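Local coordinates for DNA/pantothenate metabolism flavoprotein (Streptomyces sparsogenes DSM 40356, PDB 7CFU) that binds flavin mononucleotide and probably catalyses the FMN-dependent oxidative decarboxylation of a cysteine, perhaps at the end of a peptide, at residues A[18-22]-A[195-199]; A[23-29]-A[52-58]. One frame throughout, in Å; residues are numbered along the deposited sequence.

Contact 1: residues A[18-22]-A[195-199]; sequences ALAQV and LIQAA
Leu19 reaches across to the last turn of helix 187-199 and meets Leu195, Ile196 and Ala199. The contact lies at the edge of a flavoprotein fold with a parallel, Rossmann-like sheet. It joins the loop before strand 23-28 to the C-terminal helix, so the two ends of the modelled chain come together here. The packing is apolar.

Leu19 can be followed outward from its backbone. Its CB does not head straight for the helix. CG sits anti to the carbonyl carbon (chi1 -69°), and the branch beyond it swings the methyls to the helix. CD1 only skirts CB of Leu195, at 4.2 Å. CD2 does most of the touching. It lies 3.3 Å from the backbone O of Leu195, a close apolar approach to a carbonyl. That O is not left without a donor, because it accepts the helical bond from Ala199 N at 2.9 Å. CD2 also meets CB of Ala199 at 3.7 Å and touches CG1 of Ile196 more loosely. The Leu19 and Leu195 side chains cross at about a right angle.

Val22 makes the second, more buried half of the contact, and its two methyls divide the work. CG1 is anti to the backbone N (chi1 176°) and meets CD2 of Leu195 at 3.7 Å and CB of Ala198. CG2 lies 3.7 Å from Leu195 O, the carbonyl that Leu19 CD2 also touches. Behind this layer, Val101 of strand 101-107 touches Val22, Leu195 and Ala198. Val48 of helix 37-48 touches both Leu19 and Leu195. Ala18 adds a looser touch at the exposed end. The CB of Ala199 is likewise shared, with Leu19 CD2 on it and Val22 CG2 4.0 Å away.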
loop_
_atom_site.group_PDB
_atom_site.type_symbol
_atom_site.label_atom_id
_atom_site.label_comp_id
_atom_site.label_asym_id
_atom_site.label_seq_id
_atom_site.Cartn_x
_atom_site.Cartn_y
_atom_site.Cartn_z
ATOM N N ALA A 18 -35.414 -4.234 -37.512
ATOM C CA ALA A 18 -34.638 -5.429 -37.200
ATOM C C ALA A 18 -33.270 -5.056 -36.625
ATOM O O ALA A 18 -32.516 -5.921 -36.176
ATOM C CB ALA A 18 -34.475 -6.295 -38.441
ATOM N N LEU A 19 -32.953 -3.761 -36.650
ATOM C CA LEU A 19 -31.704 -3.283 -36.070
ATOM C C LEU A 19 -31.697 -3.349 -34.552
ATOM O O LEU A 19 -30.636 -3.154 -33.950
ATOM C CB LEU A 19 -31.418 -1.846 -36.512
ATOM C CG LEU A 19 -31.066 -1.671 -37.988
ATOM C CD1 LEU A 19 -30.446 -0.299 -38.239
ATOM C CD2 LEU A 19 -30.147 -2.780 -38.452
ATOM N N ALA A 20 -32.848 -3.604 -33.922
ATOM C CA ALA A 20 -32.934 -3.601 -32.466
ATOM C C ALA A 20 -32.339 -4.851 -31.835
ATOM O O ALA A 20 -32.040 -4.838 -30.636
ATOM C CB ALA A 20 -34.390 -3.445 -32.029
ATOM N N GLN A 21 -32.156 -5.920 -32.604
ATOM C CA GLN A 21 -31.548 -7.144 -32.104
ATOM C C GLN A 21 -30.087 -7.292 -32.519
ATOM O O GLN A 21 -29.460 -8.299 -32.178
ATOM C CB GLN A 21 -32.345 -8.369 -32.571
ATOM C CG GLN A 21 -33.788 -8.424 -32.072
ATOM C CD GLN A 21 -34.746 -7.607 -32.925
ATOM O OE1 GLN A 21 -34.340 -6.954 -33.890
ATOM N NE2 GLN A 21 -36.028 -7.645 -32.572
ATOM N N VAL A 22 -29.532 -6.321 -33.245
ATOM C CA VAL A 22 -28.122 -6.383 -33.607
ATOM C C VAL A 22 -27.282 -6.083 -32.373
ATOM O O VAL A 22 -27.487 -5.069 -31.691
ATOM C CB VAL A 22 -27.810 -5.404 -34.749
ATOM C CG1 VAL A 22 -26.317 -5.406 -35.066
ATOM C CG2 VAL A 22 -28.612 -5.756 -35.990
ATOM N N LEU A 195 -24.660 -2.123 -39.389
ATOM C CA LEU A 195 -25.812 -2.630 -38.644
ATOM C C LEU A 195 -26.811 -3.326 -39.560
ATOM O O LEU A 195 -27.387 -4.357 -39.193
ATOM C CB LEU A 195 -26.482 -1.489 -37.878
ATOM C CG LEU A 195 -25.599 -0.896 -36.779
ATOM C CD1 LEU A 195 -26.169 0.394 -36.242
ATOM C CD2 LEU A 195 -25.423 -1.910 -35.658
ATOM N N ILE A 196 -27.040 -2.769 -40.750
ATOM C CA ILE A 196 -27.973 -3.382 -41.694
ATOM C C ILE A 196 -27.386 -4.664 -42.261
ATOM O O ILE A 196 -28.076 -5.685 -42.373
ATOM C CB ILE A 196 -28.343 -2.377 -42.800
ATOM C CG1 ILE A 196 -29.314 -1.339 -42.238
ATOM C CG2 ILE A 196 -28.948 -3.099 -43.995
ATOM C CD1 ILE A 196 -29.209 0.002 -42.877
ATOM N N GLN A 197 -26.099 -4.631 -42.616
ATOM C CA GLN A 197 -25.420 -5.835 -43.077
ATOM C C GLN A 197 -25.504 -6.953 -42.043
ATOM O O GLN A 197 -25.727 -8.117 -42.394
ATOM C CB GLN A 197 -23.969 -5.488 -43.413
ATOM C CG GLN A 197 -23.096 -6.635 -43.852
ATOM C CD GLN A 197 -21.669 -6.185 -44.119
ATOM O OE1 GLN A 197 -21.321 -5.022 -43.913
ATOM N NE2 GLN A 197 -20.831 -7.115 -44.543
ATOM N N ALA A 198 -25.350 -6.622 -40.760
ATOM C CA ALA A 198 -25.474 -7.643 -39.725
ATOM C C ALA A 198 -26.915 -8.116 -39.591
ATOM O O ALA A 198 -27.169 -9.309 -39.383
ATOM C CB ALA A 198 -24.960 -7.114 -38.389
ATOM N N ALA A 199 -27.872 -7.187 -39.667
ATOM C CA ALA A 199 -29.276 -7.573 -39.614
ATOM C C ALA A 199 -29.634 -8.509 -40.763
ATOM O O ALA A 199 -30.454 -9.417 -40.593
ATOM C CB ALA A 199 -30.161 -6.327 -39.630
#

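Contact 2: residues A[23-29]-A[52-58]; sequences RLLWGVC and EIRTVMT. With FMN (flavin mononucleotide), chain Y.
The indole of Trp26 meets Ile53 at its edge, where CG2 of Ile53 lies near the ring plane, 3.9 Å from CE3. Thr55 CG2 approaches the same CE3 obliquely, at 4.1 Å. With chi1 at 180°, CG of Trp26 points away from the backbone N, and the indole is carried out from the sheet to Val37, Val40 and Leu44 of helix 37-48. Its NE1 hydrogen-bonds to Leu105 O. The other flat groups are the guanidinium of Arg23 and the carboxylate of Glu52, a poorly ordered side chain. The two side chains run side by side, but their charged atoms do not meet. Arg23 instead forms a salt bridge with Asp100.

The backbones pair as parallel strands. Leu24, Trp26 and Val28 each give an N-H to segment 52-58 and take one back through their O. Val28 N to Val56 O is 2.8 Å. The last rung is Thr58 N to Val28 O, at 3.0 Å and 166° at the hydrogen.

Past the strand ends the chain reaches the cofactor. Thr58 OG1 hydrogen-bonds to FMN O2P at 2.6 Å and also to Ala61 N, as the N-cap of helix 59-65. Cys29 CB lies 3.6 Å from the same O2P. With an alanine here in place of Thr58, that phosphate oxygen and the helix N-terminus would probably both lose this hydroxyl partner. Strand 23-28, helix 37-48 and strand 52-57 form a beta-alpha-beta crossover, and the phosphate sits at the C-terminal ends of its strands, a placement characteristic of Rossmann-like flavoproteins.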
loop_
_atom_site.group_PDB
_atom_site.type_symbol
_atom_site.label_atom_id
_atom_site.label_comp_id
_atom_site.label_asym_id
_atom_site.label_seq_id
_atom_site.Cartn_x
_atom_site.Cartn_y
_atom_site.Cartn_z
ATOM N N ARG A 23 -26.342 -6.974 -32.068
ATOM C CA ARG A 23 -25.481 -6.819 -30.900
ATOM C C ARG A 23 -24.243 -6.029 -31.315
ATOM O O ARG A 23 -23.413 -6.514 -32.096
ATOM C CB ARG A 23 -25.122 -8.180 -30.318
ATOM C CG ARG A 23 -26.346 -8.913 -29.789
ATOM C CD ARG A 23 -26.069 -10.339 -29.368
ATOM N NE ARG A 23 -25.531 -11.168 -30.439
ATOM C CZ ARG A 23 -25.244 -12.461 -30.304
ATOM N NH1 ARG A 23 -25.459 -13.071 -29.141
ATOM N NH2 ARG A 23 -24.745 -13.147 -31.330
ATOM N N LEU A 24 -24.128 -4.804 -30.813
ATOM C CA LEU A 24 -23.045 -3.907 -31.195
ATOM C C LEU A 24 -21.966 -3.915 -30.118
ATOM O O LEU A 24 -22.221 -3.524 -28.974
ATOM C CB LEU A 24 -23.577 -2.491 -31.421
ATOM C CG LEU A 24 -22.565 -1.375 -31.646
ATOM C CD1 LEU A 24 -21.759 -1.652 -32.900
ATOM C CD2 LEU A 24 -23.294 -0.056 -31.777
ATOM N N LEU A 25 -20.766 -4.365 -30.482
ATOM C CA LEU A 25 -19.593 -4.271 -29.622
ATOM C C LEU A 25 -18.784 -3.046 -30.030
ATOM O O LEU A 25 -18.438 -2.886 -31.205
ATOM C CB LEU A 25 -18.740 -5.537 -29.711
ATOM C CG LEU A 25 -17.558 -5.630 -28.741
ATOM C CD1 LEU A 25 -18.015 -5.561 -27.296
ATOM C CD2 LEU A 25 -16.777 -6.901 -28.997
ATOM N N TRP A 26 -18.462 -2.202 -29.057
ATOM C CA TRP A 26 -17.930 -0.863 -29.299
ATOM C C TRP A 26 -16.619 -0.679 -28.535
ATOM O O TRP A 26 -16.625 -0.586 -27.304
ATOM C CB TRP A 26 -18.971 0.173 -28.886
ATOM C CG TRP A 26 -18.606 1.598 -29.055
ATOM C CD1 TRP A 26 -17.458 2.108 -29.586
ATOM C CD2 TRP A 26 -19.401 2.720 -28.659
ATOM N NE1 TRP A 26 -17.488 3.484 -29.540
ATOM C CE2 TRP A 26 -18.674 3.884 -28.985
ATOM C CE3 TRP A 26 -20.661 2.854 -28.073
ATOM C CZ2 TRP A 26 -19.166 5.160 -28.743
ATOM C CZ3 TRP A 26 -21.147 4.122 -27.834
ATOM C CH2 TRP A 26 -20.401 5.258 -28.168
ATOM N N GLY A 27 -15.502 -0.610 -29.257
ATOM C CA GLY A 27 -14.200 -0.375 -28.633
ATOM C C GLY A 27 -13.823 1.100 -28.607
ATOM O O GLY A 27 -14.001 1.815 -29.591
ATOM N N VAL A 28 -13.241 1.534 -27.484
ATOM C CA VAL A 28 -12.893 2.938 -27.266
ATOM C C VAL A 28 -11.403 3.025 -26.957
ATOM O O VAL A 28 -10.920 2.398 -26.008
ATOM C CB VAL A 28 -13.710 3.581 -26.128
ATOM C CG1 VAL A 28 -13.315 5.038 -25.960
ATOM C CG2 VAL A 28 -15.207 3.478 -26.385
ATOM N N CYS A 29 -10.677 3.809 -27.750
ATOM C CA CYS A 29 -9.247 3.995 -27.541
ATOM C C CYS A 29 -8.981 5.371 -26.936
ATOM O O CYS A 29 -9.856 6.238 -26.887
ATOM C CB CYS A 29 -8.488 3.827 -28.859
ATOM S SG CYS A 29 -8.772 2.244 -29.676
ATOM N N GLU A 52 -28.734 -3.489 -27.668
ATOM C CA GLU A 52 -27.690 -4.157 -26.890
ATOM C C GLU A 52 -26.330 -3.625 -27.345
ATOM O O GLU A 52 -25.885 -3.911 -28.463
ATOM C CB GLU A 52 -27.748 -5.677 -27.030
ATOM C CG GLU A 52 -28.997 -6.324 -26.448
ATOM C CD GLU A 52 -28.979 -7.843 -26.581
ATOM O OE1 GLU A 52 -28.024 -8.397 -27.168
ATOM O OE2 GLU A 52 -29.942 -8.488 -26.119
ATOM N N ILE A 53 -25.687 -2.836 -26.488
ATOM C CA ILE A 53 -24.387 -2.238 -26.769
ATOM C C ILE A 53 -23.459 -2.555 -25.604
ATOM O O ILE A 53 -23.775 -2.226 -24.458
ATOM C CB ILE A 53 -24.491 -0.718 -26.977
ATOM C CG1 ILE A 53 -25.441 -0.389 -28.127
ATOM C CG2 ILE A 53 -23.109 -0.107 -27.209
ATOM C CD1 ILE A 53 -25.698 1.086 -28.279
ATOM N N ARG A 54 -22.326 -3.210 -25.891
ATOM C CA ARG A 54 -21.283 -3.471 -24.901
ATOM C C ARG A 54 -19.978 -2.802 -25.331
ATOM O O ARG A 54 -19.611 -2.847 -26.510
ATOM C CB ARG A 54 -21.046 -4.974 -24.718
ATOM C CG ARG A 54 -22.242 -5.737 -24.172
ATOM C CD ARG A 54 -21.916 -7.209 -23.953
ATOM N NE ARG A 54 -23.043 -7.915 -23.350
ATOM C CZ ARG A 54 -23.295 -7.965 -22.043
ATOM N NH1 ARG A 54 -22.495 -7.346 -21.181
ATOM N NH2 ARG A 54 -24.352 -8.635 -21.596
ATOM N N THR A 55 -19.280 -2.181 -24.378
ATOM C CA THR A 55 -18.072 -1.413 -24.651
ATOM C C THR A 55 -16.821 -2.075 -24.078
ATOM O O THR A 55 -16.863 -2.756 -23.048
ATOM C CB THR A 55 -18.176 0.005 -24.093
ATOM O OG1 THR A 55 -18.444 -0.057 -22.688
ATOM C CG2 THR A 55 -19.280 0.785 -24.797
ATOM N N VAL A 56 -15.712 -1.883 -24.789
ATOM C CA VAL A 56 -14.371 -2.263 -24.358
ATOM C C VAL A 56 -13.493 -1.022 -24.450
ATOM O O VAL A 56 -13.458 -0.366 -25.498
ATOM C CB VAL A 56 -13.785 -3.404 -25.216
ATOM C CG1 VAL A 56 -12.396 -3.802 -24.725
ATOM C CG2 VAL A 56 -14.698 -4.597 -25.216
ATOM N N MET A 57 -12.817 -0.679 -23.353
ATOM C CA MET A 57 -11.907 0.458 -23.313
ATOM C C MET A 57 -10.466 -0.024 -23.199
ATOM O O MET A 57 -10.175 -0.976 -22.468
ATOM C CB MET A 57 -12.211 1.386 -22.135
ATOM C CG MET A 57 -13.629 1.940 -22.117
ATOM S SD MET A 57 -13.811 3.116 -20.774
ATOM C CE MET A 57 -13.083 4.583 -21.489
ATOM N N THR A 58 -9.571 0.616 -23.945
ATOM C CA THR A 58 -8.159 0.418 -23.684
ATOM C C THR A 58 -7.809 1.009 -22.320
ATOM O O THR A 58 -8.559 1.814 -21.755
ATOM C CB THR A 58 -7.305 1.070 -24.779
ATOM O OG1 THR A 58 -7.389 2.504 -24.684
ATOM C CG2 THR A 58 -7.805 0.638 -26.126
HETATM N N1 FMN Y . -3.433 9.290 -30.114
HETATM C C2 FMN Y . -4.059 9.234 -31.336
HETATM O O2 FMN Y . -3.641 8.457 -32.180
HETATM N N3 FMN Y . -5.156 10.027 -31.602
HETATM C C4 FMN Y . -5.618 10.902 -30.640
HETATM O O4 FMN Y . -6.589 11.617 -30.883
HETATM C C4A FMN Y . -4.978 10.972 -29.409
HETATM N N5 FMN Y . -5.432 11.832 -28.434
HETATM C C5A FMN Y . -4.806 11.878 -27.205
HETATM C C6 FMN Y . -5.274 12.752 -26.238
HETATM C C7 FMN Y . -4.650 12.807 -25.000
HETATM C C7M FMN Y . -5.164 13.754 -23.946
HETATM C C8 FMN Y . -3.550 11.999 -24.735
HETATM C C8M FMN Y . -2.880 12.084 -23.385
HETATM C C9 FMN Y . -3.073 11.124 -25.709
HETATM C C9A FMN Y . -3.704 11.066 -26.947
HETATM N N10 FMN Y . -3.245 10.212 -27.938
HETATM C C10 FMN Y . -3.887 10.155 -29.152
HETATM C "C1'" FMN Y . -2.075 9.317 -27.692
HETATM C "C2'" FMN Y . -2.599 7.947 -27.297
HETATM O "O2'" FMN Y . -3.433 8.058 -26.153
HETATM C "C3'" FMN Y . -1.419 6.999 -27.084
HETATM O "O3'" FMN Y . -0.819 6.715 -28.331
HETATM C "C4'" FMN Y . -1.813 5.708 -26.351
HETATM O "O4'" FMN Y . -0.663 4.904 -26.157
HETATM C "C5'" FMN Y . -2.850 4.921 -27.133
HETATM O "O5'" FMN Y . -3.343 3.872 -26.322
HETATM P P FMN Y . -4.487 2.885 -26.860
HETATM O O1P FMN Y . -4.247 1.507 -26.290
HETATM O O2P FMN Y . -5.800 3.480 -26.480
HETATM O O3P FMN Y . -4.451 2.750 -28.371
#

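How the contacts relate
Contact 1 and contact 2 follow one another directly in sequence: Val22 ends the first segment of contact 1, and segment 23-29 of contact 2 begins at Arg23. Along the chain, contact 2 is nested inside the loop that contact 1 closes. Their centres are about 16 Å apart, and beyond this join their segments do not touch. The centre of contact 2 is about 6 Å from the centre of the chain, and that of contact 1 about 17 Å. They share neighbours, since Val101 of strand 101-107 touches Val22 and Leu195 in one and Leu24 in the other. Strand 23-28 leads from the modelled ends of the chain to the FMN phosphate, which only contact 2 reaches.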